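Local coordinates for haloacid dehalogenase domain protein hydrolase (Planctomyces limnophilus, PDB 4OVY), which probably acts as a metal-dependent hydrolase of the haloacid dehalogenase superfamily, perhaps a phosphatase, and binds a calcium ion, at residues 5-10 against 141-146; 33-38 against 224-229; 157-162 against 181-186; 228-233 against 253-258. All coordinates share one frame; numbering follows the deposited sequence.

Overall arrangement
Interactions 3 and 4 are parallel strand pairs of the central sheet of the haloacid dehalogenase fold, and interaction 2 joins the loops that enter two of its strands, whereas interaction 1 lays the N-terminal segment 5-10 on the start of helix 141-152. Met143 of interaction 1 reaches that sheet, its CE 3.8 Å from Val232 CG1 of interaction 4. Interaction 2 shares Pro228 and Val229 with interaction 4, and meets interaction 3 where Ile224 CD1 lies 3.6 Å from Phe158 CD2. The centres of interactions 3 and 4 are 14 Å apart, yet both run toward the calcium ion bound by Asp42, Asp44 and Asn234: the Ser161 side chain is about 7 Å from it and Gly233 about 6 Å (nearest atoms).

Interaction 1. Residues 5-10 against 141-146; sequences PSWNDS and QPMLEL. With EDO (1,2-ethanediol), chain G; EDO (1,2-ethanediol), chain F.
The first turn of helix 141-152 receives the N-terminal segment through the carboxylate of Glu145, which grips Ser6 with both oxygens. OE1 of Glu145 accepts Ser6 N at 2.8 Å on its syn lone pair, while Ser6 OG donates to Glu145 OE2 at 2.6 Å, also from the syn side but tilted out of the carboxylate plane. Ser6 OG lies anti to its own carbonyl carbon (chi1 -66°), which places the hydroxyl beside the backbone N and lets one carboxylate take both. Glu145 OE2 has a second donor, Gln141 NE2 one turn earlier in the helix, at 3.1 Å and nearly straight; it arrives on the anti side, so the carboxylate is fixed against rotation by three bonds. The contact ties the chain ahead of helix 11-24 to helix 141-152, which flanks the central sheet of the haloacid dehalogenase fold, Met143 and Leu146 packing on Phe41 of strand 38-41. Trp7 meets the same helix turn edge-on. Its NE1 donates in the ring plane to Pro142 O at 2.8 Å, approaching from above the carbonyl plane, and Leu146 N reaches that oxygen from the opposite face in the usual helical bond. Beyond NE1, the selenium of selenomethionine Met143 sits at the ring edge, 4.0 Å from Trp7 CZ2, in a Met-aromatic contact, and Leu146 CB touches the same carbon. Trp298 meets the Trp7 ring edge-to-face.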
loop_
_atom_site.group_PDB
_atom_site.type_symbol
_atom_site.label_atom_id
_atom_site.label_comp_id
_atom_site.label_asym_id
_atom_site.label_seq_id
_atom_site.Cartn_x
_atom_site.Cartn_y
_atom_site.Cartn_z
ATOM N N PRO A 5 13.544 15.877 22.839
ATOM C CA PRO A 5 13.662 16.907 23.885
ATOM C C PRO A 5 12.427 17.095 24.771
ATOM O O PRO A 5 12.561 17.547 25.907
ATOM C CB PRO A 5 13.953 18.191 23.096
ATOM C CG PRO A 5 13.502 17.913 21.709
ATOM C CD PRO A 5 13.693 16.446 21.488
ATOM N N SER A 6 11.245 16.759 24.262
ATOM C CA SER A 6 10.007 16.873 25.044
ATOM C C SER A 6 9.711 15.628 25.888
ATOM O O SER A 6 8.674 15.570 26.547
ATOM C CB SER A 6 8.811 17.165 24.123
ATOM O OG SER A 6 8.948 18.440 23.530
ATOM N N TRP A 7 10.615 14.645 25.869
ATOM C CA TRP A 7 10.461 13.428 26.655
ATOM C C TRP A 7 11.348 13.471 27.892
ATOM O O TRP A 7 12.564 13.607 27.771
ATOM C CB TRP A 7 10.843 12.196 25.832
ATOM C CG TRP A 7 9.977 11.931 24.622
ATOM C CD1 TRP A 7 9.861 12.708 23.503
ATOM C CD2 TRP A 7 9.133 10.795 24.408
ATOM N NE1 TRP A 7 8.996 12.126 22.608
ATOM C CE2 TRP A 7 8.534 10.951 23.136
ATOM C CE3 TRP A 7 8.826 9.658 25.164
ATOM C CZ2 TRP A 7 7.640 10.016 22.608
ATOM C CZ3 TRP A 7 7.941 8.723 24.633
ATOM C CH2 TRP A 7 7.358 8.909 23.369
ATOM N N ASN A 8 10.732 13.343 29.069
ATOM C CA ASN A 8 11.453 13.175 30.336
ATOM C C ASN A 8 12.134 11.814 30.374
ATOM O O ASN A 8 11.826 10.940 29.564
ATOM C CB ASN A 8 10.482 13.218 31.528
ATOM C CG ASN A 8 9.876 14.581 31.752
ATOM O OD1 ASN A 8 10.538 15.609 31.595
ATOM N ND2 ASN A 8 8.612 14.597 32.144
ATOM N N ASP A 9 13.029 11.617 31.341
ATOM C CA ASP A 9 13.561 10.290 31.577
ATOM C C ASP A 9 12.388 9.421 32.034
ATOM O O ASP A 9 11.637 9.811 32.916
ATOM C CB ASP A 9 14.670 10.302 32.628
ATOM C CG ASP A 9 15.367 8.949 32.763
ATOM O OD1 ASP A 9 15.292 8.101 31.839
ATOM O OD2 ASP A 9 15.993 8.727 33.810
ATOM N N SER A 10 12.227 8.269 31.396
ATOM C CA SER A 10 11.119 7.373 31.666
ATOM C C SER A 10 11.430 6.006 31.079
ATOM O O SER A 10 12.346 5.876 30.277
ATOM C CB SER A 10 9.833 7.913 31.027
ATOM O OG SER A 10 9.868 7.808 29.609
ATOM N N GLN A 141 3.281 16.861 20.328
ATOM C CA GLN A 141 4.623 17.327 20.034
ATOM C C GLN A 141 5.685 16.252 20.315
ATOM O O GLN A 141 6.606 16.079 19.512
ATOM C CB GLN A 141 4.914 18.617 20.818
ATOM C CG GLN A 141 6.351 19.107 20.747
ATOM C CD GLN A 141 6.782 19.522 19.349
ATOM O OE1 GLN A 141 5.984 20.022 18.552
ATOM N NE2 GLN A 141 8.058 19.337 19.054
ATOM N N PRO A 142 5.558 15.513 21.437
ATOM C CA PRO A 142 6.525 14.437 21.657
ATOM C C PRO A 142 6.496 13.355 20.573
ATOM O O PRO A 142 7.533 12.766 20.263
ATOM C CB PRO A 142 6.116 13.869 23.023
ATOM C CG PRO A 142 5.424 14.998 23.700
ATOM C CD PRO A 142 4.683 15.698 22.602
HETATM N N MSE A 143 5.334 13.106 19.979
HETATM C CA MSE A 143 5.240 12.113 18.911
HETATM C C MSE A 143 5.795 12.669 17.623
HETATM O O MSE A 143 6.371 11.932 16.836
HETATM C CB MSE A 143 3.803 11.611 18.732
HETATM C CG MSE A 143 3.279 10.941 20.002
HETATM SE SE MSE A 143 4.293 9.305 20.463
HETATM C CE MSE A 143 3.576 8.175 19.021
ATOM N N LEU A 144 5.642 13.968 17.385
ATOM C CA LEU A 144 6.298 14.592 16.230
ATOM C C LEU A 144 7.820 14.435 16.324
ATOM O O LEU A 144 8.495 14.155 15.332
ATOM C CB LEU A 144 5.946 16.069 16.128
ATOM C CG LEU A 144 4.477 16.454 15.940
ATOM C CD1 LEU A 144 4.386 17.963 15.753
ATOM C CD2 LEU A 144 3.854 15.711 14.771
ATOM N N GLU A 145 8.351 14.624 17.525
ATOM C CA GLU A 145 9.775 14.404 17.779
ATOM C C GLU A 145 10.174 12.951 17.529
ATOM O O GLU A 145 11.209 12.685 16.919
ATOM C CB GLU A 145 10.136 14.816 19.205
ATOM C CG GLU A 145 10.046 16.315 19.421
ATOM C CD GLU A 145 10.131 16.720 20.875
ATOM O OE1 GLU A 145 10.484 15.866 21.727
ATOM O OE2 GLU A 145 9.850 17.906 21.162
ATOM N N LEU A 146 9.346 12.018 17.990
ATOM C CA LEU A 146 9.620 10.595 17.798
ATOM C C LEU A 146 9.633 10.229 16.320
ATOM O O LEU A 146 10.535 9.536 15.864
ATOM C CB LEU A 146 8.605 9.740 18.565
ATOM C CG LEU A 146 8.732 8.225 18.394
ATOM C CD1 LEU A 146 10.127 7.729 18.779
ATOM C CD2 LEU A 146 7.674 7.544 19.239
HETATM C C1 EDO G . 5.144 16.840 33.482
HETATM O O1 EDO G . 5.883 15.650 33.768
HETATM C C2 EDO G . 6.060 17.900 32.876
HETATM O O2 EDO G . 7.371 17.365 32.656
HETATM C C1 EDO F . 9.776 17.928 14.552
HETATM O O1 EDO F . 11.002 17.601 15.209
HETATM C C2 EDO F . 8.803 18.495 15.573
HETATM O O2 EDO F . 9.392 19.635 16.211
#

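Interaction 2. Residues 33-38 against 224-229; sequences PVSERI and IGRRPV
The guanidinium of Arg226 lies flat beneath the backbone carbonyl of Ser35, whose O stands 3.1 Å from Arg226 CZ, over the centre of the group. No N-H points at this oxygen: it sits over the face of the cation, an electrostatic approach rather than a hydrogen bond. The side chain gets there extended from CG to NE, crossing Ile38 at about a right angle, with its CD 3.6 Å from Ile38 CG1. Glu36 also crosses it squarely: Glu36 CG, not the carboxylate, approaches Arg226 NH2 at 3.6 Å. Water connects the polar rims, where one water oxygen lies 2.7 Å from Ser35 OG and accepts from Arg226 NH1. The strongest partner of the arginine is Glu181 of the second subunit, which forms a salt bridge with NE. A leucine here would probably leave that glutamate without its cationic mate and strip the Ser35 carbonyl of its flat charged neighbour.

The Ile38 and Ile224 side chains slide past each other in opposite directions, Ile38 CG2 touching Ile224 CD1 at 3.9 Å and resting against Pro228 CB. The carbonyl O of Ile38 accepts Val229 N at 2.9 Å. That bond starts the parallel pairing of strands 38-41 and 230-233, while Phe158 of strand 156-161 packs on Ile38 and Ile224, and Tyr244 and Val245 of helix 239-246 cover Pro228.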
loop_
_atom_site.group_PDB
_atom_site.type_symbol
_atom_site.label_atom_id
_atom_site.label_comp_id
_atom_site.label_asym_id
_atom_site.label_seq_id
_atom_site.Cartn_x
_atom_site.Cartn_y
_atom_site.Cartn_z
ATOM N N PRO A 33 18.626 -4.228 8.777
ATOM C CA PRO A 33 18.910 -3.505 7.539
ATOM C C PRO A 33 17.923 -2.362 7.328
ATOM O O PRO A 33 16.759 -2.491 7.696
ATOM C CB PRO A 33 18.736 -4.576 6.454
ATOM C CG PRO A 33 18.994 -5.862 7.154
ATOM C CD PRO A 33 18.465 -5.673 8.546
ATOM N N VAL A 34 18.398 -1.261 6.749
ATOM C CA VAL A 34 17.585 -0.059 6.550
ATOM C C VAL A 34 16.236 -0.378 5.918
ATOM O O VAL A 34 15.219 0.104 6.389
ATOM C CB VAL A 34 18.318 0.984 5.672
ATOM C CG1 VAL A 34 17.369 2.086 5.203
ATOM C CG2 VAL A 34 19.489 1.583 6.439
ATOM N N SER A 35 16.235 -1.192 4.865
ATOM C CA SER A 35 14.997 -1.547 4.151
ATOM C C SER A 35 13.932 -2.225 5.030
ATOM O O SER A 35 12.755 -2.221 4.675
ATOM C CB SER A 35 15.311 -2.450 2.950
ATOM O OG SER A 35 15.807 -3.708 3.379
ATOM N N GLU A 36 14.343 -2.811 6.156
ATOM C CA GLU A 36 13.420 -3.517 7.056
ATOM C C GLU A 36 12.922 -2.660 8.231
ATOM O O GLU A 36 12.081 -3.110 9.018
ATOM C CB GLU A 36 14.084 -4.795 7.594
ATOM C CG GLU A 36 14.277 -5.886 6.553
ATOM C CD GLU A 36 15.132 -7.044 7.053
ATOM O OE1 GLU A 36 14.984 -7.474 8.220
ATOM O OE2 GLU A 36 15.962 -7.533 6.275
ATOM N N ARG A 37 13.419 -1.430 8.343
ATOM C CA ARG A 37 13.075 -0.552 9.464
ATOM C C ARG A 37 11.707 0.102 9.284
ATOM O O ARG A 37 11.598 1.290 8.978
ATOM C CB ARG A 37 14.162 0.499 9.665
ATOM C CG ARG A 37 15.507 -0.117 10.015
ATOM C CD ARG A 37 16.571 0.942 10.233
ATOM N NE ARG A 37 17.888 0.325 10.219
ATOM C CZ ARG A 37 19.039 0.979 10.135
ATOM N NH1 ARG A 37 19.073 2.309 10.080
ATOM N NH2 ARG A 37 20.169 0.284 10.106
ATOM N N ILE A 38 10.669 -0.700 9.482
ATOM C CA ILE A 38 9.282 -0.269 9.348
ATOM C C ILE A 38 8.718 -0.077 10.744
ATOM O O ILE A 38 8.838 -0.972 11.597
ATOM C CB ILE A 38 8.430 -1.349 8.640
ATOM C CG1 ILE A 38 8.997 -1.695 7.259
ATOM C CG2 ILE A 38 6.966 -0.928 8.555
ATOM C CD1 ILE A 38 9.257 -0.496 6.382
ATOM N N ILE A 224 2.184 -3.240 3.251
ATOM C CA ILE A 224 3.636 -3.097 3.465
ATOM C C ILE A 224 4.412 -4.336 3.014
ATOM O O ILE A 224 5.536 -4.226 2.511
ATOM C CB ILE A 224 3.969 -2.778 4.939
ATOM C CG1 ILE A 224 3.116 -1.600 5.438
ATOM C CG2 ILE A 224 5.456 -2.479 5.098
ATOM C CD1 ILE A 224 3.447 -1.117 6.834
ATOM N N GLY A 225 3.815 -5.512 3.196
ATOM C CA GLY A 225 4.473 -6.766 2.860
ATOM C C GLY A 225 5.584 -7.154 3.812
ATOM O O GLY A 225 6.426 -7.983 3.471
ATOM N N ARG A 226 5.587 -6.555 5.000
ATOM C CA ARG A 226 6.654 -6.758 5.986
ATOM C C ARG A 226 6.052 -6.728 7.387
ATOM O O ARG A 226 5.097 -6.018 7.629
ATOM C CB ARG A 226 7.700 -5.623 5.908
ATOM C CG ARG A 226 8.478 -5.459 4.601
ATOM C CD ARG A 226 9.361 -4.203 4.665
ATOM N NE ARG A 226 10.247 -3.971 3.509
ATOM C CZ ARG A 226 11.364 -4.655 3.254
ATOM N NH1 ARG A 226 12.106 -4.348 2.191
ATOM N NH2 ARG A 226 11.746 -5.655 4.047
ATOM N N ARG A 227 6.637 -7.470 8.317
ATOM C CA ARG A 227 6.320 -7.301 9.729
ATOM C C ARG A 227 7.100 -6.086 10.234
ATOM O O ARG A 227 8.328 -6.056 10.104
ATOM C CB ARG A 227 6.719 -8.541 10.524
ATOM C CG ARG A 227 6.253 -8.525 11.973
ATOM C CD ARG A 227 6.941 -9.603 12.799
ATOM N NE ARG A 227 6.828 -10.927 12.192
ATOM C CZ ARG A 227 5.876 -11.829 12.448
ATOM N NH1 ARG A 227 5.907 -12.994 11.820
ATOM N NH2 ARG A 227 4.899 -11.596 13.325
ATOM N N PRO A 228 6.407 -5.081 10.800
ATOM C CA PRO A 228 7.150 -3.939 11.357
ATOM C C PRO A 228 8.053 -4.351 12.519
ATOM O O PRO A 228 7.779 -5.343 13.192
ATOM C CB PRO A 228 6.042 -2.989 11.843
ATOM C CG PRO A 228 4.827 -3.384 11.045
ATOM C CD PRO A 228 4.951 -4.868 10.860
ATOM N N VAL A 229 9.121 -3.593 12.746
ATOM C CA VAL A 229 10.002 -3.851 13.887
ATOM C C VAL A 229 9.631 -3.018 15.118
ATOM O O VAL A 229 10.173 -3.231 16.206
ATOM C CB VAL A 229 11.487 -3.643 13.517
ATOM C CG1 VAL A 229 11.853 -4.522 12.326
ATOM C CG2 VAL A 229 11.778 -2.177 13.238
HETATM O O HOH W 1 12.051 -1.035 2.319
HETATM O O HOH W 2 14.484 -5.975 2.700
HETATM O O HOH W 3 10.296 -5.115 8.587
#

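Interaction 3. Residues 157-162 against 181-186; sequences TFIVSG and EQVIGS. With EDO (1,2-ethanediol), chain D.
Ile159 uses both of its polar backbone atoms across the contact: its N donates to Gln182 O at 2.9 Å, and its O accepts Ile184 N at 2.7 Å. Ser161 N then donates to Ile184 O. These bonds join strands 157-161 and 183-186, whose axes are 4.7 Å apart and whose directions are only 5° from parallel. Weaker CA-H...O contacts accompany them, among them one from Gly185 CA to Ser161 O at 3.2 Å. At the corner where the chain turns at Gly162, Ser186 OG donates to Gly162 O at 2.7 Å from above the carbonyl plane, and it also accepts from Asp211 N.

This is the parallel core of the Rossmann-like haloacid dehalogenase fold, in which strand 156-161 lies between strands 38-41 and 183-195. Its C-terminal end faces the metal site, bringing the Ser161 side chain to within about 4 Å of that of the calcium ligand Asp42.

Among the apolar contacts, the Phe158 ring crosses the Gln182 side chain at about a right angle. Gln182 CG sits over one ring face in a CH-pi contact, 3.8 Å from the centroid. The ring reaches it because CG of Phe158 is anti to the carbonyl carbon (chi1 -76°). Ile184 CD1 approaches the same ring at CD2. An alanine at this position is likely to open a gap beside the Gln182 chain and the end of Ile184. Val160 and Ile184 lie side by side on the same sheet face, Val160 CG2 being 4.1 Å from Ile184 CD1; Ile159 and Val183 pair on the other, under Met168 of helix 165-168.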
loop_
_atom_site.group_PDB
_atom_site.type_symbol
_atom_site.label_atom_id
_atom_site.label_comp_id
_atom_site.label_asym_id
_atom_site.label_seq_id
_atom_site.Cartn_x
_atom_site.Cartn_y
_atom_site.Cartn_z
ATOM N N THR A 157 8.094 5.498 8.492
ATOM C CA THR A 157 7.017 5.673 9.455
ATOM C C THR A 157 5.676 5.562 8.736
ATOM O O THR A 157 5.397 6.348 7.835
ATOM C CB THR A 157 7.098 7.054 10.139
ATOM O OG1 THR A 157 7.134 8.086 9.141
ATOM C CG2 THR A 157 8.348 7.159 11.014
ATOM N N PHE A 158 4.865 4.583 9.130
ATOM C CA PHE A 158 3.526 4.389 8.574
ATOM C C PHE A 158 2.444 4.689 9.617
ATOM O O PHE A 158 2.620 4.436 10.818
ATOM C CB PHE A 158 3.321 2.932 8.148
ATOM C CG PHE A 158 3.998 2.549 6.870
ATOM C CD1 PHE A 158 5.369 2.315 6.838
ATOM C CD2 PHE A 158 3.257 2.345 5.709
ATOM C CE1 PHE A 158 5.989 1.924 5.663
ATOM C CE2 PHE A 158 3.875 1.959 4.537
ATOM C CZ PHE A 158 5.242 1.749 4.513
ATOM N N ILE A 159 1.309 5.193 9.148
ATOM C CA ILE A 159 0.090 5.197 9.952
ATOM C C ILE A 159 -0.727 3.945 9.627
ATOM O O ILE A 159 -0.871 3.575 8.460
ATOM C CB ILE A 159 -0.756 6.457 9.697
ATOM C CG1 ILE A 159 -0.088 7.667 10.349
ATOM C CG2 ILE A 159 -2.168 6.298 10.246
ATOM C CD1 ILE A 159 -0.685 8.985 9.908
ATOM N N VAL A 160 -1.250 3.311 10.674
ATOM C CA VAL A 160 -2.137 2.161 10.559
ATOM C C VAL A 160 -3.328 2.431 11.487
ATOM O O VAL A 160 -3.268 2.177 12.685
ATOM C CB VAL A 160 -1.424 0.841 10.909
ATOM C CG1 VAL A 160 -2.346 -0.353 10.684
ATOM C CG2 VAL A 160 -0.164 0.674 10.065
ATOM N N SER A 161 -4.405 2.962 10.910
ATOM C CA SER A 161 -5.533 3.501 11.676
ATOM C C SER A 161 -6.852 2.875 11.242
ATOM O O SER A 161 -7.001 2.445 10.105
ATOM C CB SER A 161 -5.594 5.020 11.499
ATOM O OG SER A 161 -6.812 5.571 11.974
ATOM N N GLY A 162 -7.808 2.826 12.163
ATOM C CA GLY A 162 -9.171 2.411 11.835
ATOM C C GLY A 162 -9.951 3.485 11.101
ATOM O O GLY A 162 -10.971 3.195 10.476
ATOM N N GLU A 181 1.275 7.277 0.524
ATOM C CA GLU A 181 1.624 5.862 0.328
ATOM C C GLU A 181 2.044 5.139 1.620
ATOM O O GLU A 181 2.256 3.929 1.599
ATOM C CB GLU A 181 2.682 5.687 -0.779
ATOM C CG GLU A 181 4.080 6.234 -0.477
ATOM C CD GLU A 181 4.262 7.706 -0.816
ATOM O OE1 GLU A 181 3.257 8.455 -0.968
ATOM O OE2 GLU A 181 5.438 8.116 -0.929
ATOM N N GLN A 182 2.168 5.871 2.727
ATOM C CA GLN A 182 2.504 5.285 4.020
ATOM C C GLN A 182 1.387 5.467 5.042
ATOM O O GLN A 182 1.614 5.384 6.252
ATOM C CB GLN A 182 3.828 5.866 4.530
ATOM C CG GLN A 182 4.987 5.384 3.683
ATOM C CD GLN A 182 6.338 5.953 4.062
ATOM O OE1 GLN A 182 6.581 6.404 5.189
ATOM N NE2 GLN A 182 7.232 5.903 3.122
ATOM N N VAL A 183 0.180 5.721 4.541
ATOM C CA VAL A 183 -1.009 5.805 5.376
ATOM C C VAL A 183 -1.866 4.586 5.044
ATOM O O VAL A 183 -2.175 4.335 3.880
ATOM C CB VAL A 183 -1.813 7.091 5.117
ATOM C CG1 VAL A 183 -3.078 7.106 5.978
ATOM C CG2 VAL A 183 -0.959 8.325 5.391
ATOM N N ILE A 184 -2.207 3.820 6.071
ATOM C CA ILE A 184 -3.068 2.656 5.942
ATOM C C ILE A 184 -4.282 2.921 6.813
ATOM O O ILE A 184 -4.153 3.341 7.966
ATOM C CB ILE A 184 -2.343 1.376 6.397
ATOM C CG1 ILE A 184 -1.173 1.078 5.462
ATOM C CG2 ILE A 184 -3.284 0.181 6.435
ATOM C CD1 ILE A 184 -0.228 0.018 5.994
ATOM N N GLY A 185 -5.463 2.696 6.254
ATOM C CA GLY A 185 -6.692 2.991 6.962
ATOM C C GLY A 185 -7.868 2.206 6.419
ATOM O O GLY A 185 -7.710 1.316 5.578
ATOM N N SER A 186 -9.049 2.539 6.907
ATOM C CA SER A 186 -10.273 1.941 6.380
ATOM C C SER A 186 -10.635 2.643 5.072
ATOM O O SER A 186 -10.266 3.795 4.857
ATOM C CB SER A 186 -11.411 2.066 7.387
ATOM O OG SER A 186 -11.125 1.344 8.569
HETATM C C1 EDO D . -5.830 -0.416 3.740
HETATM O O1 EDO D . -5.245 0.895 3.708
HETATM C C2 EDO D . -7.024 -0.516 2.788
HETATM O O2 EDO D . -8.039 0.439 3.111
#

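Interaction 4. Residues 228-233 against 253-258; sequences PVMAVG and LGLIVH
Strands 230-233 and 253-258 run parallel in direct register, Met230 beside Leu253 through Gly233 beside Ile256, with axes 4.8 Å apart and inclined by 11°. Five backbone bonds alternate between them. Val229 O receives Leu253 N at the start, and Gly233 O takes Val257 N at 2.8 Å at the far end; in between, Ala231 and Leu255 each both give and accept across the pair.

Met230, Val232, Leu253 and Leu255 pack on one face of the sheet. Selenomethionine Met230 is fully extended, with CG anti to the backbone N (chi1 -176°), which takes its CE out from the sheet, 3.8 Å from Leu255 CD1. The same methyl of Leu255 meets Val232 CG2 at 4.2 Å, so one methyl touches two side chains of the adjacent strand. The other branch of Val232, CG1, touches Val257 CG2 at 4.1 Å. On the second face, Ala231 and Ile256 lie under helix 239-246, against Val245 and Leu242. The two strands and this helix form a beta-alpha-beta unit.

Across the pair the chemistry is wholly backbone hydrogen bonding and hydrocarbon packing, without a charged group. The strands are thus held together by main chain and hydrocarbon alone, while Asn234, next in the chain after Gly233, joins Asp42 and Asp44 at the calcium ion.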
loop_
_atom_site.group_PDB
_atom_site.type_symbol
_atom_site.label_atom_id
_atom_site.label_comp_id
_atom_site.label_asym_id
_atom_site.label_seq_id
_atom_site.Cartn_x
_atom_site.Cartn_y
_atom_site.Cartn_z
ATOM N N PRO A 228 6.407 -5.081 10.800
ATOM C CA PRO A 228 7.150 -3.939 11.357
ATOM C C PRO A 228 8.053 -4.351 12.519
ATOM O O PRO A 228 7.779 -5.343 13.192
ATOM C CB PRO A 228 6.042 -2.989 11.843
ATOM C CG PRO A 228 4.827 -3.384 11.045
ATOM C CD PRO A 228 4.951 -4.868 10.860
ATOM N N VAL A 229 9.121 -3.593 12.746
ATOM C CA VAL A 229 10.002 -3.851 13.887
ATOM C C VAL A 229 9.631 -3.018 15.118
ATOM O O VAL A 229 10.173 -3.231 16.206
ATOM C CB VAL A 229 11.487 -3.643 13.517
ATOM C CG1 VAL A 229 11.853 -4.522 12.326
ATOM C CG2 VAL A 229 11.778 -2.177 13.238
HETATM N N MSE A 230 8.701 -2.082 14.946
HETATM C CA MSE A 230 8.194 -1.277 16.055
HETATM C C MSE A 230 6.785 -0.839 15.766
HETATM O O MSE A 230 6.409 -0.681 14.608
HETATM C CB MSE A 230 9.123 -0.078 16.209
HETATM C CG MSE A 230 8.801 0.811 17.391
HETATM SE SE MSE A 230 10.204 2.204 17.453
HETATM C CE MSE A 230 9.284 3.482 18.632
ATOM N N ALA A 231 5.991 -0.670 16.820
ATOM C CA ALA A 231 4.626 -0.178 16.687
ATOM C C ALA A 231 4.225 0.592 17.926
ATOM O O ALA A 231 4.634 0.255 19.036
ATOM C CB ALA A 231 3.656 -1.321 16.439
ATOM N N VAL A 232 3.426 1.631 17.719
ATOM C CA VAL A 232 2.888 2.430 18.798
ATOM C C VAL A 232 1.379 2.577 18.623
ATOM O O VAL A 232 0.895 2.940 17.548
ATOM C CB VAL A 232 3.533 3.828 18.874
ATOM C CG1 VAL A 232 3.080 4.543 20.139
ATOM C CG2 VAL A 232 5.056 3.723 18.811
ATOM N N GLY A 233 0.649 2.285 19.692
ATOM C CA GLY A 233 -0.801 2.417 19.711
ATOM C C GLY A 233 -1.240 3.012 21.030
ATOM O O GLY A 233 -0.402 3.491 21.807
ATOM N N LEU A 253 9.573 -3.826 19.155
ATOM C CA LEU A 253 9.223 -2.967 20.281
ATOM C C LEU A 253 7.798 -2.440 20.126
ATOM O O LEU A 253 7.433 -1.911 19.075
ATOM C CB LEU A 253 10.206 -1.793 20.382
ATOM C CG LEU A 253 9.968 -0.781 21.509
ATOM C CD1 LEU A 253 10.126 -1.442 22.873
ATOM C CD2 LEU A 253 10.909 0.409 21.386
ATOM N N GLY A 254 6.997 -2.600 21.172
ATOM C CA GLY A 254 5.642 -2.051 21.198
ATOM C C GLY A 254 5.463 -1.067 22.339
ATOM O O GLY A 254 5.890 -1.326 23.477
ATOM N N LEU A 255 4.842 0.069 22.037
ATOM C CA LEU A 255 4.512 1.049 23.060
ATOM C C LEU A 255 3.042 1.419 23.033
ATOM O O LEU A 255 2.386 1.357 21.989
ATOM C CB LEU A 255 5.369 2.308 22.911
ATOM C CG LEU A 255 6.876 2.049 23.080
ATOM C CD1 LEU A 255 7.581 2.206 21.746
ATOM C CD2 LEU A 255 7.493 2.988 24.106
ATOM N N ILE A 256 2.549 1.815 24.199
ATOM C CA ILE A 256 1.170 2.234 24.378
ATOM C C ILE A 256 1.135 3.643 24.974
ATOM O O ILE A 256 1.754 3.906 26.003
ATOM C CB ILE A 256 0.417 1.274 25.320
ATOM C CG1 ILE A 256 0.278 -0.101 24.664
ATOM C CG2 ILE A 256 -0.950 1.848 25.690
ATOM C CD1 ILE A 256 -0.185 -1.182 25.615
ATOM N N VAL A 257 0.396 4.536 24.329
ATOM C CA VAL A 257 0.172 5.877 24.859
ATOM C C VAL A 257 -1.002 5.817 25.839
ATOM O O VAL A 257 -2.149 5.576 25.432
ATOM C CB VAL A 257 -0.131 6.896 23.738
ATOM C CG1 VAL A 257 -0.357 8.288 24.316
ATOM C CG2 VAL A 257 0.983 6.913 22.704
ATOM N N HIS A 258 -0.698 6.030 27.122
ATOM C CA HIS A 258 -1.680 6.001 28.194
ATOM C C HIS A 258 -2.099 7.420 28.563
ATOM O O HIS A 258 -1.281 8.243 28.997
ATOM C CB HIS A 258 -1.103 5.264 29.413
ATOM C CG HIS A 258 -2.114 4.920 30.466
ATOM N ND1 HIS A 258 -1.756 4.506 31.732
ATOM C CD2 HIS A 258 -3.468 4.933 30.446
ATOM C CE1 HIS A 258 -2.843 4.271 32.445
ATOM N NE2 HIS A 258 -3.897 4.524 31.688
#